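Local coordinates for protein ORF10 (Moritella marina, PDB 6RIW) that forms the ketosynthase and chain length factor didomain of a polyunsaturated fatty acid synthase, where it probably condenses acyl chains held on acyl carrier protein, at residues I4-I9 against M266-Q271. Residues are numbered along the deposited sequence; the frame is centred on the assembly and turned at random.
Sequences IAVVGI and MVLKRQ
Ile4 reaches across to the antiparallel strand 266-270 with both branches of its side chain. Its CB approaches Lys269 O less closely than CG2 does; with chi1 at -60°, CG1 stands anti to the carbonyl carbon and CG2 anti to the backbone N. CG2 comes 3.5 Å from Lys269 O and 3.8 Å from Leu268 CB. The other branch runs through CG1 to CD1, which ends 4.0 Å from Arg270 CA and beside the aliphatic CG of that arginine. A beta-branched residue suits this place because its two arms cover two neighbours; an alanine here would probably open a gap beside Leu268 CB and the Arg270 methylene. Ala5, whose small methyl fits near Lys269 O, forms a hydrogen-bonded pair with Lys269: Ala5 N to Lys269 O 2.7 Å, Lys269 N to Ala5 O 3.0 Å. Branched Val6 spends CG2 on Leu268 CD2 (3.8 Å), alongside it, and CG1 on Met266 CG. Val7 and Gly8 both face Val267 in a classic beta bulge: Val7 N bonds to Val267 O at 2.8 Å, and Val267 N to Gly8 O at 2.9 Å, the donor above the carbonyl plane. Gly8 fits because a CB would press tightly on Val267 CG2, while Val267 CG1 meets Val7 CG2. In this thiolase-like ketosynthase fold, strand 4-12 also pairs with strand 283-292, through backbone bonds of Ile4 and Val6; Val267 packs on helix 88-104, Ile4 and Leu268 touch helix 198-211, and Val6 meets Met382 of helix 374-387.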
ATOM      1  N   ILE A   4      -2.194  -2.442 -26.488  1.00 18.67           N
ATOM      2  CA  ILE A   4      -1.471  -1.393 -25.775  1.00 20.21           C
ATOM      3  C   ILE A   4       0.003  -1.502 -26.138  1.00 17.37           C
ATOM      4  O   ILE A   4       0.579  -2.595 -26.086  1.00 22.13           O
ATOM      5  CB  ILE A   4      -1.676  -1.503 -24.250  1.00 19.40           C
ATOM      6  CG1 ILE A   4      -3.171  -1.381 -23.913  1.00 17.77           C
ATOM      7  CG2 ILE A   4      -0.844  -0.437 -23.534  1.00 17.72           C
ATOM      8  CD1 ILE A   4      -3.795  -0.037 -24.347  1.00 18.50           C
ATOM      9  N   ALA A   5       0.606  -0.381 -26.516  1.00 16.17           N
ATOM     10  CA  ALA A   5       2.025  -0.321 -26.846  1.00 18.65           C
ATOM     11  C   ALA A   5       2.809   0.155 -25.633  1.00 20.81           C
ATOM     12  O   ALA A   5       2.415   1.130 -24.983  1.00 16.30           O
ATOM     13  CB  ALA A   5       2.278   0.621 -28.019  1.00 18.94           C
ATOM     14  N   VAL A   6       3.900  -0.548 -25.324  1.00 18.35           N
ATOM     15  CA  VAL A   6       4.907  -0.071 -24.386  1.00 17.55           C
ATOM     16  C   VAL A   6       5.888   0.811 -25.147  1.00 22.88           C
ATOM     17  O   VAL A   6       6.601   0.332 -26.041  1.00 23.67           O
ATOM     18  CB  VAL A   6       5.636  -1.245 -23.715  1.00 21.93           C
ATOM     19  CG1 VAL A   6       6.605  -0.714 -22.630  1.00 19.32           C
ATOM     20  CG2 VAL A   6       4.631  -2.239 -23.158  1.00 18.87           C
ATOM     21  N   VAL A   7       5.938   2.096 -24.801  1.00 16.57           N
ATOM     22  CA  VAL A   7       6.736   3.053 -25.564  1.00 20.09           C
ATOM     23  C   VAL A   7       7.892   3.628 -24.767  1.00 24.29           C
ATOM     24  O   VAL A   7       8.656   4.447 -25.307  1.00 22.23           O
ATOM     25  CB  VAL A   7       5.860   4.178 -26.142  1.00 20.14           C
ATOM     26  CG1 VAL A   7       4.750   3.575 -27.006  1.00 20.78           C
ATOM     27  CG2 VAL A   7       5.247   5.051 -25.015  1.00 22.25           C
ATOM     28  N   GLY A   8       8.072   3.211 -23.517  1.00 19.14           N
ATOM     29  CA  GLY A   8       9.194   3.676 -22.727  1.00 18.23           C
ATOM     30  C   GLY A   8       9.385   2.755 -21.544  1.00 19.51           C
ATOM     31  O   GLY A   8       8.392   2.241 -21.016  1.00 17.64           O
ATOM     32  N   ILE A   9      10.633   2.504 -21.141  1.00 16.92           N
ATOM     33  CA  ILE A   9      10.931   1.582 -20.042  1.00 19.14           C
ATOM     34  C   ILE A   9      12.081   2.147 -19.234  1.00 20.13           C
ATOM     35  O   ILE A   9      13.009   2.744 -19.794  1.00 18.45           O
ATOM     36  CB  ILE A   9      11.311   0.170 -20.547  1.00 21.77           C
ATOM     37  CG1 ILE A   9      10.262  -0.388 -21.506  1.00 24.96           C
ATOM     38  CG2 ILE A   9      11.532  -0.792 -19.378  1.00 23.53           C
ATOM     39  CD1 ILE A   9      10.474  -1.849 -21.879  1.00 27.78           C
ATOM     40  N   MET A 266       7.101   1.804 -16.749  1.00 15.10           N
ATOM     41  CA  MET A 266       6.834   1.704 -18.180  1.00 21.50           C
ATOM     42  C   MET A 266       5.850   2.788 -18.605  1.00 17.85           C
ATOM     43  O   MET A 266       4.989   3.204 -17.820  1.00 16.84           O
ATOM     44  CB  MET A 266       6.256   0.350 -18.526  1.00 19.05           C
ATOM     45  CG  MET A 266       7.271  -0.768 -18.645  1.00 24.87           C
ATOM     46  SD  MET A 266       6.419  -2.332 -18.325  1.00 36.04           S
ATOM     47  CE  MET A 266       4.805  -1.903 -18.954  1.00 16.75           C
ATOM     48  N   VAL A 267       5.964   3.227 -19.861  1.00 14.83           N
ATOM     49  CA  VAL A 267       5.057   4.210 -20.455  1.00 14.21           C
ATOM     50  C   VAL A 267       4.175   3.487 -21.464  1.00 18.58           C
ATOM     51  O   VAL A 267       4.693   2.810 -22.364  1.00 17.69           O
ATOM     52  CB  VAL A 267       5.820   5.361 -21.145  1.00 15.31           C
ATOM     53  CG1 VAL A 267       4.826   6.408 -21.634  1.00 18.09           C
ATOM     54  CG2 VAL A 267       6.854   5.966 -20.228  1.00 19.38           C
ATOM     55  N   LEU A 268       2.850   3.619 -21.313  1.00 15.28           N
ATOM     56  CA  LEU A 268       1.866   2.890 -22.107  1.00 17.21           C
ATOM     57  C   LEU A 268       0.976   3.830 -22.911  1.00 18.66           C
ATOM     58  O   LEU A 268       0.516   4.856 -22.402  1.00 14.32           O
ATOM     59  CB  LEU A 268       0.962   2.026 -21.218  1.00 16.02           C
ATOM     60  CG  LEU A 268       1.642   1.095 -20.221  1.00 17.34           C
ATOM     61  CD1 LEU A 268       0.606   0.309 -19.430  1.00 16.53           C
ATOM     62  CD2 LEU A 268       2.585   0.147 -20.953  1.00 18.98           C
ATOM     63  N   LYS A 269       0.683   3.443 -24.155  1.00 18.04           N
ATOM     64  CA  LYS A 269      -0.294   4.151 -24.977  1.00 17.05           C
ATOM     65  C   LYS A 269      -1.103   3.132 -25.767  1.00 20.51           C
ATOM     66  O   LYS A 269      -0.645   2.011 -26.001  1.00 19.95           O
ATOM     67  CB  LYS A 269       0.379   5.146 -25.954  1.00 21.47           C
ATOM     68  CG  LYS A 269       0.973   6.396 -25.278  1.00 22.68           C
ATOM     69  CD  LYS A 269       1.877   7.180 -26.248  1.00 21.90           C
ATOM     70  CE  LYS A 269       1.078   7.826 -27.382  1.00 27.88           C
ATOM     71  NZ  LYS A 269       1.853   8.931 -28.051  1.00 25.36           N
ATOM     72  N   ARG A 270      -2.324   3.508 -26.146  1.00 19.03           N
ATOM     73  CA  ARG A 270      -3.062   2.696 -27.105  1.00 22.24           C
ATOM     74  C   ARG A 270      -2.240   2.602 -28.393  1.00 19.97           C
ATOM     75  O   ARG A 270      -1.609   3.575 -28.810  1.00 21.36           O
ATOM     76  CB  ARG A 270      -4.455   3.306 -27.369  1.00 20.31           C
ATOM     77  CG  ARG A 270      -5.382   3.283 -26.137  1.00 18.59           C
ATOM     78  CD  ARG A 270      -6.728   3.982 -26.368  1.00 17.87           C
ATOM     79  NE  ARG A 270      -6.535   5.394 -26.668  1.00 18.69           N
ATOM     80  CZ  ARG A 270      -6.598   6.372 -25.771  1.00 23.24           C
ATOM     81  NH1 ARG A 270      -6.368   7.626 -26.135  1.00 20.75           N
ATOM     82  NH2 ARG A 270      -6.878   6.106 -24.502  1.00 17.64           N
ATOM     83  N   GLN A 271      -2.205   1.412 -28.993  1.00 20.97           N
ATOM     84  CA  GLN A 271      -1.333   1.208 -30.153  1.00 23.51           C
ATOM     85  C   GLN A 271      -1.659   2.179 -31.284  1.00 22.51           C
ATOM     86  O   GLN A 271      -0.748   2.683 -31.952  1.00 26.16           O
ATOM     87  CB  GLN A 271      -1.434  -0.230 -30.661  1.00 22.71           C
ATOM     88  CG  GLN A 271      -0.349  -0.570 -31.703  1.00 22.32           C
ATOM     89  CD  GLN A 271      -0.736  -1.761 -32.546  1.00 27.96           C
ATOM     90  OE1 GLN A 271      -1.874  -2.221 -32.490  1.00 26.68           O
ATOM     91  NE2 GLN A 271       0.212  -2.276 -33.324  1.00 24.91           N
TER